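Local coordinates for protein putative NADPH-dependent oxidoreductase (Desulfitobacterium hafniense DCB-2, PDB 3DB2) that is of unproven function but is probably an NADPH-dependent oxidoreductase, with a dinucleotide-binding Rossmann domain and a GFO/IDH/MocA-type C-terminal domain, at residues 90-95 against 117-122; 85-90 against 110-115; 4-9 against 313-318. All blocks are in the same frame, centred on the assembly; numbering follows the deposited sequence.

Contact 1: residues 90-95 against 117-122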
ATOM      1  N   GLY C  90      -3.939  40.882 -16.766  1.00 22.58           N
ATOM      2  CA  GLY C  90      -2.518  40.763 -17.044  1.00 20.29           C
ATOM      3  C   GLY C  90      -1.700  40.300 -15.862  1.00 17.82           C
ATOM      4  O   GLY C  90      -0.475  40.305 -15.919  1.00 17.87           O
ATOM      5  N   LYS C  91      -2.342  39.884 -14.766  1.00 18.18           N
ATOM      6  CA  LYS C  91      -1.543  39.398 -13.634  1.00 20.70           C
ATOM      7  C   LYS C  91      -1.154  37.924 -13.793  1.00 15.84           C
ATOM      8  O   LYS C  91      -1.985  37.124 -14.163  1.00 17.66           O
ATOM      9  CB  LYS C  91      -2.292  39.592 -12.324  1.00 19.68           C
ATOM     10  CG  LYS C  91      -2.931  40.969 -12.116  1.00 20.65           C
ATOM     11  CD  LYS C  91      -1.960  42.116 -12.386  1.00 21.35           C
ATOM     12  CE  LYS C  91      -2.547  43.422 -11.828  1.00 24.47           C
ATOM     13  NZ  LYS C  91      -1.570  44.528 -12.052  1.00 24.96           N
ATOM     14  N   HIS C  92       0.107  37.653 -13.502  1.00 19.68           N
ATOM     15  CA  HIS C  92       0.645  36.295 -13.391  1.00 13.53           C
ATOM     16  C   HIS C  92       0.016  35.611 -12.187  1.00 16.05           C
ATOM     17  O   HIS C  92      -0.383  36.232 -11.197  1.00 17.35           O
ATOM     18  CB  HIS C  92       2.164  36.367 -13.347  1.00 19.88           C
ATOM     19  CG  HIS C  92       2.714  37.126 -14.525  1.00 25.02           C
ATOM     20  ND1 HIS C  92       3.549  38.221 -14.424  1.00 30.23           N
ATOM     21  CD2 HIS C  92       2.522  37.011 -15.846  1.00 25.58           C
ATOM     22  CE1 HIS C  92       3.856  38.686 -15.625  1.00 25.33           C
ATOM     23  NE2 HIS C  92       3.241  37.949 -16.546  1.00 27.48           N
ATOM     24  N   ILE C  93      -0.118  34.268 -12.231  1.00 13.87           N
ATOM     25  CA  ILE C  93      -0.986  33.562 -11.327  1.00 13.95           C
ATOM     26  C   ILE C  93      -0.232  32.522 -10.504  1.00 21.31           C
ATOM     27  O   ILE C  93       0.406  31.637 -11.074  1.00 17.44           O
ATOM     28  CB  ILE C  93      -2.098  32.820 -12.093  1.00 19.13           C
ATOM     29  CG1 ILE C  93      -2.990  33.676 -13.005  1.00 20.03           C
ATOM     30  CG2 ILE C  93      -2.936  32.020 -11.112  1.00 16.47           C
ATOM     31  CD1 ILE C  93      -3.861  34.664 -12.254  1.00 17.52           C
ATOM     32  N   TYR C  94      -0.333  32.630  -9.194  1.00 16.59           N
ATOM     33  CA  TYR C  94      -0.098  31.529  -8.260  1.00 19.58           C
ATOM     34  C   TYR C  94      -1.492  31.162  -7.719  1.00 21.12           C
ATOM     35  O   TYR C  94      -2.237  31.994  -7.198  1.00 19.26           O
ATOM     36  CB  TYR C  94       0.969  31.848  -7.201  1.00 17.05           C
ATOM     37  CG  TYR C  94       1.116  30.692  -6.230  1.00 17.89           C
ATOM     38  CD1 TYR C  94       0.326  30.584  -5.088  1.00 19.30           C
ATOM     39  CD2 TYR C  94       2.045  29.694  -6.463  1.00 20.45           C
ATOM     40  CE1 TYR C  94       0.422  29.554  -4.198  1.00 21.92           C
ATOM     41  CE2 TYR C  94       2.167  28.632  -5.574  1.00 26.06           C
ATOM     42  CZ  TYR C  94       1.366  28.581  -4.458  1.00 20.46           C
ATOM     43  OH  TYR C  94       1.448  27.549  -3.553  1.00 28.90           O
ATOM     44  N   VAL C  95      -1.831  29.878  -7.803  1.00 16.14           N
ATOM     45  CA  VAL C  95      -3.030  29.358  -7.173  1.00 13.96           C
ATOM     46  C   VAL C  95      -2.667  28.099  -6.362  1.00 19.43           C
ATOM     47  O   VAL C  95      -1.820  27.282  -6.730  1.00 16.05           O
ATOM     48  CB  VAL C  95      -4.186  29.111  -8.147  1.00 14.62           C
ATOM     49  CG1 VAL C  95      -3.935  27.981  -9.112  1.00 15.55           C
ATOM     50  CG2 VAL C  95      -5.492  28.841  -7.390  1.00 17.34           C
ATOM     51  N   GLY C 117      -1.690  34.348 -21.822  1.00 27.26           N
ATOM     52  CA  GLY C 117      -0.249  34.168 -21.842  1.00 24.37           C
ATOM     53  C   GLY C 117       0.487  34.537 -20.587  1.00 22.47           C
ATOM     54  O   GLY C 117       1.719  34.651 -20.578  1.00 26.79           O
ATOM     55  N   VAL C 118      -0.202  34.752 -19.468  1.00 24.11           N
ATOM     56  CA  VAL C 118       0.476  34.952 -18.179  1.00 22.68           C
ATOM     57  C   VAL C 118       1.084  33.654 -17.672  1.00 20.23           C
ATOM     58  O   VAL C 118       0.668  32.562 -18.044  1.00 22.97           O
ATOM     59  CB  VAL C 118      -0.525  35.551 -17.171  1.00 20.61           C
ATOM     60  CG1 VAL C 118      -1.056  36.867 -17.717  1.00 19.74           C
ATOM     61  CG2 VAL C 118      -1.680  34.634 -16.887  1.00 16.05           C
ATOM     62  N   LYS C 119       2.121  33.701 -16.880  1.00 19.85           N
ATOM     63  CA  LYS C 119       2.734  32.690 -16.078  1.00 21.52           C
ATOM     64  C   LYS C 119       1.689  32.167 -15.078  1.00 20.23           C
ATOM     65  O   LYS C 119       0.869  32.891 -14.510  1.00 20.49           O
ATOM     66  CB  LYS C 119       3.950  33.173 -15.307  1.00 17.90           C
ATOM     67  CG  LYS C 119       5.024  33.791 -16.190  1.00 23.40           C
ATOM     68  CD  LYS C 119       5.117  33.106 -17.546  1.00 27.21           C
ATOM     69  CE  LYS C 119       6.438  33.510 -18.208  1.00 32.31           C
ATOM     70  NZ  LYS C 119       6.799  32.562 -19.301  1.00 39.18           N
ATOM     71  N   PHE C 120       1.750  30.867 -14.873  1.00 19.33           N
ATOM     72  CA  PHE C 120       0.822  30.155 -14.001  1.00 19.03           C
ATOM     73  C   PHE C 120       1.565  29.061 -13.245  1.00 17.32           C
ATOM     74  O   PHE C 120       2.239  28.293 -13.944  1.00 15.95           O
ATOM     75  CB  PHE C 120      -0.302  29.586 -14.842  1.00 16.49           C
ATOM     76  CG  PHE C 120      -1.251  28.684 -14.067  1.00 19.61           C
ATOM     77  CD1 PHE C 120      -2.332  29.264 -13.415  1.00 16.64           C
ATOM     78  CD2 PHE C 120      -1.084  27.309 -13.988  1.00 20.58           C
ATOM     79  CE1 PHE C 120      -3.180  28.476 -12.675  1.00 19.11           C
ATOM     80  CE2 PHE C 120      -1.935  26.518 -13.245  1.00 17.86           C
ATOM     81  CZ  PHE C 120      -2.992  27.114 -12.601  1.00 18.18           C
ATOM     82  N   LEU C 121       1.351  28.992 -11.946  1.00 16.69           N
ATOM     83  CA  LEU C 121       1.749  27.842 -11.118  1.00 13.72           C
ATOM     84  C   LEU C 121       0.557  27.448 -10.256  1.00 19.24           C
ATOM     85  O   LEU C 121      -0.092  28.260  -9.587  1.00 16.50           O
ATOM     86  CB  LEU C 121       3.020  28.113 -10.322  1.00 17.86           C
ATOM     87  CG  LEU C 121       3.576  27.009  -9.424  1.00 16.80           C
ATOM     88  CD1 LEU C 121       4.059  25.824 -10.244  1.00 14.75           C
ATOM     89  CD2 LEU C 121       4.721  27.516  -8.546  1.00 18.87           C
ATOM     90  N   CYS C 122       0.238  26.149 -10.255  1.00 16.19           N
ATOM     91  CA  CYS C 122      -0.703  25.592  -9.280  1.00 13.12           C
ATOM     92  C   CYS C 122       0.140  24.888  -8.225  1.00 18.56           C
ATOM     93  O   CYS C 122       0.795  23.893  -8.513  1.00 18.24           O
ATOM     94  CB  CYS C 122      -1.706  24.654  -9.940  1.00 17.87           C
ATOM     95  SG  CYS C 122      -2.853  23.957  -8.736  1.00 22.46           S
TER
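Ile93 and Phe120 sit opposite each other on neighbouring parallel strands, whose short axes diverge by only 1° and approach to 4.9 Å. Three backbone bonds fix the register: Ile93 N gives to Lys119 O, Leu121 N to Ile93 O at 2.9 Å, and Val95 N to Leu121 O, the straightest at 170°. The dense part lies on the face carrying Ile93, Val95, Phe120 and Cys122. Phe120 has CG anti to its own amide nitrogen (chi1 173°), which carries the ring across to Ile93 and Val95 of the partner strand. Its CD1 meets Ile93 CG2 at 3.6 Å, while CE1 reaches Val95 CG1 at 3.7 Å, both methyls approaching the ring obliquely. Replacing the ring with an alanine would probably leave Ile93 CG2 and Val95 CG1 without their aromatic neighbour and open a gap toward Ile113 of helix 103-116. On the other face the contact is lighter: Leu121 CD2 comes to the edge of the Tyr94 ring, 4.0 Å from CD2, and Tyr94 OH turns to Glu306. Toward the strand starts, burial falls away. His92 and Lys119 are partly exposed, and the imidazole touches with one corner, CD2 lying 3.6 Å from Val118 CB. Lys119 leads off to bond Gly318 O through NZ. Val118 CG1 rests 3.7 Å from Lys91 O, a buried carbonyl oxygen with no partner in the model. The pair forms the two strands of a beta-alpha-beta unit at the edge of the Rossmann sheet. Backbone amides thus set the strand alignment, whereas the apolar side chains of Ile93, Val95 and Phe120 make the closest side-chain packing, and charged groups find their partners outside the pair.

Contact 2: residues 85-90 against 110-115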
ATOM      1  N   GLN C  85     -10.490  36.581 -13.751  1.00 21.82           N
ATOM      2  CA  GLN C  85     -10.444  38.026 -13.546  1.00 21.46           C
ATOM      3  C   GLN C  85      -9.028  38.535 -13.434  1.00 21.02           C
ATOM      4  O   GLN C  85      -8.650  39.560 -14.030  1.00 25.63           O
ATOM      5  CB  GLN C  85     -11.260  38.413 -12.314  1.00 23.79           C
ATOM      6  CG  GLN C  85     -11.571  39.911 -12.298  1.00 28.98           C
ATOM      7  CD  GLN C  85     -12.242  40.434 -11.063  1.00 25.19           C
ATOM      8  OE1 GLN C  85     -12.550  39.718 -10.110  1.00 37.11           O
ATOM      9  NE2 GLN C  85     -12.499  41.735 -11.038  1.00 35.26           N
ATOM     10  N   CYS C  86      -8.148  37.831 -12.713  1.00 22.56           N
ATOM     11  CA  CYS C  86      -6.775  38.346 -12.578  1.00 19.70           C
ATOM     12  C   CYS C  86      -5.980  38.204 -13.864  1.00 19.02           C
ATOM     13  O   CYS C  86      -5.285  39.107 -14.293  1.00 19.70           O
ATOM     14  CB  CYS C  86      -6.048  37.628 -11.442  1.00 19.83           C
ATOM     15  SG  CYS C  86      -6.818  37.859  -9.845  1.00 21.81           S
ATOM     16  N   ALA C  87      -6.074  37.041 -14.526  1.00 19.56           N
ATOM     17  CA  ALA C  87      -5.321  36.849 -15.757  1.00 15.61           C
ATOM     18  C   ALA C  87      -5.769  37.820 -16.838  1.00 17.32           C
ATOM     19  O   ALA C  87      -4.945  38.303 -17.636  1.00 20.25           O
ATOM     20  CB  ALA C  87      -5.467  35.394 -16.208  1.00 18.15           C
ATOM     21  N   ARG C  88      -7.063  38.134 -16.894  1.00 19.83           N
ATOM     22  CA  ARG C  88      -7.496  39.076 -17.935  1.00 25.72           C
ATOM     23  C   ARG C  88      -7.027  40.497 -17.648  1.00 25.16           C
ATOM     24  O   ARG C  88      -7.050  41.311 -18.584  1.00 30.68           O
ATOM     25  CB  ARG C  88      -9.013  39.015 -18.102  1.00 21.43           C
ATOM     26  CG  ARG C  88      -9.544  37.626 -18.353  1.00 32.81           C
ATOM     27  CD  ARG C  88     -11.059  37.591 -18.425  1.00 30.08           C
ATOM     28  NE  ARG C  88     -11.439  36.399 -19.201  1.00 36.51           N
ATOM     29  CZ  ARG C  88     -12.532  35.664 -19.080  1.00 36.58           C
ATOM     30  NH1 ARG C  88     -13.454  35.976 -18.176  1.00 36.18           N
ATOM     31  NH2 ARG C  88     -12.689  34.615 -19.884  1.00 41.42           N
ATOM     32  N   SER C  89      -6.615  40.796 -16.417  1.00 20.66           N
ATOM     33  CA  SER C  89      -5.971  42.067 -16.131  1.00 20.82           C
ATOM     34  C   SER C  89      -4.455  41.977 -16.222  1.00 24.06           C
ATOM     35  O   SER C  89      -3.722  42.890 -15.816  1.00 25.94           O
ATOM     36  CB  SER C  89      -6.301  42.605 -14.737  1.00 24.96           C
ATOM     37  OG  SER C  89      -7.573  43.249 -14.771  1.00 32.85           O
ATOM     38  N   GLY C  90      -3.939  40.882 -16.766  1.00 22.58           N
ATOM     39  CA  GLY C  90      -2.518  40.763 -17.044  1.00 20.29           C
ATOM     40  C   GLY C  90      -1.700  40.300 -15.862  1.00 17.82           C
ATOM     41  O   GLY C  90      -0.475  40.305 -15.919  1.00 17.87           O
ATOM     42  N   ASP C 110      -7.116  26.506 -17.764  1.00 16.64           N
ATOM     43  CA  ASP C 110      -6.148  26.263 -18.842  1.00 23.96           C
ATOM     44  C   ASP C 110      -6.394  27.238 -19.993  1.00 19.12           C
ATOM     45  O   ASP C 110      -5.476  27.830 -20.551  1.00 27.46           O
ATOM     46  CB  ASP C 110      -6.261  24.803 -19.255  1.00 28.92           C
ATOM     47  CG  ASP C 110      -5.178  24.292 -20.184  1.00 35.63           C
ATOM     48  OD1 ASP C 110      -4.043  24.807 -20.168  1.00 29.21           O
ATOM     49  OD2 ASP C 110      -5.481  23.349 -20.956  1.00 34.61           O
ATOM     50  N   GLN C 111      -7.658  27.453 -20.326  1.00 25.47           N
ATOM     51  CA  GLN C 111      -7.985  28.279 -21.493  1.00 27.53           C
ATOM     52  C   GLN C 111      -7.614  29.741 -21.317  1.00 21.31           C
ATOM     53  O   GLN C 111      -7.015  30.398 -22.177  1.00 21.85           O
ATOM     54  CB  GLN C 111      -9.486  28.123 -21.726  1.00 31.04           C
ATOM     55  CG  GLN C 111     -10.012  29.188 -22.683  1.00 43.42           C
ATOM     56  CD  GLN C 111      -9.823  28.818 -24.140  1.00 47.01           C
ATOM     57  OE1 GLN C 111      -9.109  27.867 -24.469  1.00 53.14           O
ATOM     58  NE2 GLN C 111     -10.482  29.601 -24.998  1.00 55.48           N
ATOM     59  N   VAL C 112      -7.971  30.282 -20.144  1.00 20.99           N
ATOM     60  CA  VAL C 112      -7.647  31.716 -19.913  1.00 21.62           C
ATOM     61  C   VAL C 112      -6.166  31.953 -19.783  1.00 18.48           C
ATOM     62  O   VAL C 112      -5.679  33.034 -20.132  1.00 21.27           O
ATOM     63  CB  VAL C 112      -8.451  32.229 -18.708  1.00 24.21           C
ATOM     64  CG1 VAL C 112      -7.823  31.815 -17.379  1.00 23.86           C
ATOM     65  CG2 VAL C 112      -8.604  33.756 -18.750  1.00 34.40           C
ATOM     66  N   ILE C 113      -5.386  30.985 -19.288  1.00 20.05           N
ATOM     67  CA  ILE C 113      -3.933  31.110 -19.269  1.00 18.88           C
ATOM     68  C   ILE C 113      -3.386  31.017 -20.699  1.00 25.88           C
ATOM     69  O   ILE C 113      -2.518  31.798 -21.089  1.00 26.87           O
ATOM     70  CB  ILE C 113      -3.264  30.047 -18.389  1.00 23.86           C
ATOM     71  CG1 ILE C 113      -3.706  30.099 -16.918  1.00 20.12           C
ATOM     72  CG2 ILE C 113      -1.738  30.068 -18.451  1.00 23.65           C
ATOM     73  CD1 ILE C 113      -3.605  31.413 -16.195  1.00 26.44           C
ATOM     74  N   LYS C 114      -3.918  30.088 -21.492  1.00 25.46           N
ATOM     75  CA  LYS C 114      -3.530  30.056 -22.904  1.00 29.08           C
ATOM     76  C   LYS C 114      -3.809  31.407 -23.557  1.00 29.24           C
ATOM     77  O   LYS C 114      -2.883  32.031 -24.085  1.00 33.98           O
ATOM     78  CB  LYS C 114      -4.274  28.901 -23.597  1.00 31.31           C
ATOM     79  CG  LYS C 114      -3.724  27.521 -23.264  1.00 37.92           C
ATOM     80  CD  LYS C 114      -4.487  26.338 -23.824  1.00 44.03           C
ATOM     81  CE  LYS C 114      -5.972  26.358 -23.524  1.00 50.25           C
ATOM     82  NZ  LYS C 114      -6.739  25.195 -24.071  1.00 51.07           N
ATOM     83  N   GLU C 115      -5.058  31.842 -23.486  1.00 26.29           N
ATOM     84  CA  GLU C 115      -5.517  33.112 -24.017  1.00 32.08           C
ATOM     85  C   GLU C 115      -4.592  34.273 -23.631  1.00 33.28           C
ATOM     86  O   GLU C 115      -4.022  34.966 -24.475  1.00 38.41           O
ATOM     87  CB  GLU C 115      -6.910  33.500 -23.518  1.00 28.99           C
ATOM     88  CG  GLU C 115      -8.064  33.047 -24.367  1.00 38.17           C
ATOM     89  CD  GLU C 115      -9.319  32.711 -23.583  1.00 40.85           C
ATOM     90  OE1 GLU C 115      -9.503  33.248 -22.473  1.00 40.17           O
ATOM     91  OE2 GLU C 115     -10.142  31.902 -24.085  1.00 45.36           O
TER
HETATM   92  O   HOH W   1      -9.672  35.520 -21.658  1.00 33.28           O
HETATM   93  O   HOH W   2     -11.680  32.708 -21.397  1.00 43.57           O
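Arg88 lays its side chain over Val112, the two crossing at about a right angle, with NE 3.9 Å and CG 4.0 Å from Val112 CG2. The valine keeps CG1 between its backbone N and carbonyl carbon (chi1 79°), which leaves CG2 as the branch that faces the other helix. The same methyl and Ile113 CD1 each lie 4.4 Å from Ala87 CB, a loose apolar touch with the small alanine facing the second helix. No direct hydrogen bond spans the gap. Arg88 NH2 and Glu115 OE1 are 4.3 Å apart, too far for a salt bridge, and two waters in the plane of the guanidinium stand at its edge between them. Water 1 accepts from Arg88 NE at 3.2 Å and donates to Glu115 OE1; water 2 links NH2 to the same oxygen, its bond to NH2 being weak. The water-to-carboxylate distances are unusually short, so their exact lengths are doubtful.

These are helices 79-88 and 103-116 of the Rossmann fold, lying side by side on one face of the parallel sheet. Beyond the first shell, the end of helix 79-88 is set by a Schellman motif: Gly90, at positive phi, is its C-prime residue, with Gly90 N bonded to Ala87 O at 2.9 Å and Lys91 N to Cys86 O. On the sheet side, Ala87 and Ile113 both rest on Val118, and Ile113 also reaches Ile93 of strand 92-96. Val112 is seated further against Ile83 and Glu84, one turn back along helix 79-88.

Contact 3: residues 4-9 against 313-318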
ATOM      1  N   ASN C   4      14.857  43.240  -9.551  1.00 44.43           N
ATOM      2  CA  ASN C   4      13.772  43.965  -8.890  1.00 45.59           C
ATOM      3  C   ASN C   4      12.831  42.941  -8.276  1.00 40.74           C
ATOM      4  O   ASN C   4      12.453  42.030  -9.012  1.00 29.91           O
ATOM      5  CB  ASN C   4      13.070  44.832  -9.929  1.00 49.80           C
ATOM      6  CG  ASN C   4      12.251  45.980  -9.391  1.00 53.65           C
ATOM      7  OD1 ASN C   4      11.111  45.794  -8.953  1.00 54.59           O
ATOM      8  ND2 ASN C   4      12.842  47.174  -9.431  1.00 56.58           N
ATOM      9  N   PRO C   5      12.487  43.024  -7.007  1.00 39.26           N
ATOM     10  CA  PRO C   5      11.500  42.100  -6.442  1.00 35.74           C
ATOM     11  C   PRO C   5      10.152  42.174  -7.151  1.00 30.96           C
ATOM     12  O   PRO C   5       9.729  43.253  -7.564  1.00 24.22           O
ATOM     13  CB  PRO C   5      11.316  42.578  -5.003  1.00 33.13           C
ATOM     14  CG  PRO C   5      12.641  43.225  -4.714  1.00 40.14           C
ATOM     15  CD  PRO C   5      13.021  43.937  -5.982  1.00 38.43           C
ATOM     16  N   VAL C   6       9.507  41.022  -7.294  1.00 28.05           N
ATOM     17  CA  VAL C   6       8.241  40.947  -8.026  1.00 22.25           C
ATOM     18  C   VAL C   6       7.158  41.366  -7.045  1.00 20.82           C
ATOM     19  O   VAL C   6       7.178  40.855  -5.923  1.00 22.68           O
ATOM     20  CB  VAL C   6       7.929  39.551  -8.594  1.00 25.65           C
ATOM     21  CG1 VAL C   6       6.457  39.423  -8.986  1.00 22.33           C
ATOM     22  CG2 VAL C   6       8.779  39.216  -9.808  1.00 23.12           C
ATOM     23  N   GLY C   7       6.257  42.238  -7.470  1.00 23.04           N
ATOM     24  CA  GLY C   7       5.155  42.696  -6.651  1.00 24.45           C
ATOM     25  C   GLY C   7       3.990  41.726  -6.618  1.00 21.81           C
ATOM     26  O   GLY C   7       3.440  41.352  -7.654  1.00 21.74           O
ATOM     27  N   VAL C   8       3.576  41.326  -5.417  1.00 21.11           N
ATOM     28  CA  VAL C   8       2.542  40.297  -5.303  1.00 19.87           C
ATOM     29  C   VAL C   8       1.373  40.791  -4.479  1.00 18.50           C
ATOM     30  O   VAL C   8       1.539  41.684  -3.632  1.00 23.95           O
ATOM     31  CB  VAL C   8       3.128  38.989  -4.728  1.00 23.65           C
ATOM     32  CG1 VAL C   8       4.290  38.544  -5.622  1.00 23.32           C
ATOM     33  CG2 VAL C   8       3.599  39.117  -3.298  1.00 21.50           C
ATOM     34  N   ALA C   9       0.203  40.243  -4.745  1.00 16.94           N
ATOM     35  CA  ALA C   9      -1.012  40.522  -3.977  1.00 16.57           C
ATOM     36  C   ALA C   9      -1.597  39.192  -3.493  1.00 18.60           C
ATOM     37  O   ALA C   9      -1.635  38.262  -4.299  1.00 20.33           O
ATOM     38  CB  ALA C   9      -2.115  41.233  -4.725  1.00 18.61           C
ATOM     39  N   VAL C 313      10.391  33.060 -13.209  1.00 21.93           N
ATOM     40  CA  VAL C 313       9.933  33.041 -14.594  1.00 17.05           C
ATOM     41  C   VAL C 313       9.300  34.343 -15.067  1.00 21.41           C
ATOM     42  O   VAL C 313       9.265  34.632 -16.268  1.00 25.06           O
ATOM     43  CB  VAL C 313       8.966  31.858 -14.840  1.00 26.39           C
ATOM     44  CG1 VAL C 313       9.734  30.585 -14.495  1.00 24.33           C
ATOM     45  CG2 VAL C 313       7.687  32.028 -14.062  1.00 23.93           C
ATOM     46  N   ILE C 314       8.786  35.183 -14.177  1.00 22.90           N
ATOM     47  CA  ILE C 314       8.311  36.493 -14.661  1.00 24.96           C
ATOM     48  C   ILE C 314       9.508  37.353 -15.045  1.00 25.32           C
ATOM     49  O   ILE C 314       9.466  38.005 -16.084  1.00 27.89           O
ATOM     50  CB  ILE C 314       7.437  37.221 -13.635  1.00 21.99           C
ATOM     51  CG1 ILE C 314       6.001  36.676 -13.519  1.00 23.15           C
ATOM     52  CG2 ILE C 314       7.307  38.724 -13.865  1.00 28.53           C
ATOM     53  CD1 ILE C 314       5.406  37.015 -12.148  1.00 22.90           C
ATOM     54  N   ARG C 315      10.577  37.337 -14.252  1.00 25.64           N
ATOM     55  CA  ARG C 315      11.714  38.210 -14.500  1.00 24.85           C
ATOM     56  C   ARG C 315      12.631  37.665 -15.593  1.00 31.80           C
ATOM     57  O   ARG C 315      13.194  38.453 -16.363  1.00 35.25           O
ATOM     58  CB  ARG C 315      12.523  38.450 -13.231  1.00 22.55           C
ATOM     59  CG  ARG C 315      11.839  39.332 -12.193  1.00 27.51           C
ATOM     60  CD  ARG C 315      12.202  40.810 -12.362  1.00 26.45           C
ATOM     61  NE  ARG C 315      11.504  41.693 -11.442  1.00 24.13           N
ATOM     62  CZ  ARG C 315      10.286  42.178 -11.579  1.00 25.33           C
ATOM     63  NH1 ARG C 315       9.575  41.867 -12.649  1.00 22.94           N
ATOM     64  NH2 ARG C 315       9.680  42.981 -10.711  1.00 28.35           N
ATOM     65  N   ASN C 316      12.796  36.351 -15.666  1.00 27.07           N
ATOM     66  CA  ASN C 316      13.843  35.742 -16.472  1.00 31.48           C
ATOM     67  C   ASN C 316      13.306  34.900 -17.621  1.00 31.36           C
ATOM     68  O   ASN C 316      14.079  34.394 -18.442  1.00 40.54           O
ATOM     69  CB  ASN C 316      14.739  34.842 -15.620  1.00 33.47           C
ATOM     70  CG  ASN C 316      15.371  35.479 -14.405  1.00 35.87           C
ATOM     71  OD1 ASN C 316      15.722  36.660 -14.387  1.00 46.69           O
ATOM     72  ND2 ASN C 316      15.573  34.717 -13.336  1.00 37.93           N
ATOM     73  N   GLY C 317      12.001  34.712 -17.688  1.00 30.93           N
ATOM     74  CA  GLY C 317      11.376  33.927 -18.734  1.00 32.12           C
ATOM     75  C   GLY C 317      11.283  32.445 -18.387  1.00 33.99           C
ATOM     76  O   GLY C 317      11.812  31.946 -17.393  1.00 34.86           O
ATOM     77  N   GLY C 318      10.587  31.677 -19.228  1.00 35.62           N
ATOM     78  CA  GLY C 318      10.428  30.262 -19.000  1.00 35.15           C
ATOM     79  C   GLY C 318       9.070  29.915 -18.417  1.00 31.42           C
ATOM     80  O   GLY C 318       8.144  30.715 -18.303  1.00 28.97           O
TER
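Arg315 NE donates to Asn4 O at 2.6 Å, with an N-H...O angle of 160°; the oxygen lies close to the guanidinium plane, although the nitrogen is tilted from the plane of the carbonyl. A second, longer bond runs from Arg315 NH2 to Pro5 O at 3.2 Å. Its geometry is poorer: the donor stands well above the plane of the Pro5 carbonyl, and the angle at the hydrogen falls to 137°. One guanidinium edge therefore serves two successive carbonyls of the residues that lead into strand 6-11. The same NH2 makes a salt bridge to Glu68, whose OE2 also receives Gly7 N, so one carboxylate oxygen joins the arginine to the start of the strand and is likely to help fix the turn of the guanidinium.

The arginine arrives by a bend at chi2 (-92°), which swings the flat group back across the strand start. One of its faces is occupied by Val6: CG2 sits over the centre of the group, 3.8 Å from Arg315 CZ, and is 3.9 Å from Arg315 CG, so the valine methyl packs against both the planar and the aliphatic part of the chain. The other branch, Val6 CG1, meets Ile314 CD1 at 4.1 Å, and Ile314 also rests on Met69 of the neighbouring strand 69-72. The polar grip lies on the exposed side, with Asn4, while Val6 is buried. Arg315 also touches a crystal neighbour, so packing in the crystal may influence its pose.

Helix 302-316, which follows the last long strand of the C-terminal sheet, here returns to the first strand of the parallel Rossmann sheet, a late helix covering that sheet, consistent with the two-domain build of the GFO/IDH/MocA family.

Overall arrangement
From the N terminus, residues 4-9 enter the first strand of the Rossmann sheet and meet their partner only at 313-318, so contact 3 closes a loop of some 300 residues with most of the C-terminal domain's mixed sheet inside it. Contacts 1 and 2 nest within that loop and cross each other: the chain passes 85-90, then 90-95, then 110-115, then 117-122, with Gly90 shared. Contact 2 joins two helices on one face of the parallel sheet, contact 1 its last two strands, and contact 3 brings a helix onto the opposite face. Contact 1 touches both others, whereas the centres of contacts 2 and 3 lie about 17 Å apart.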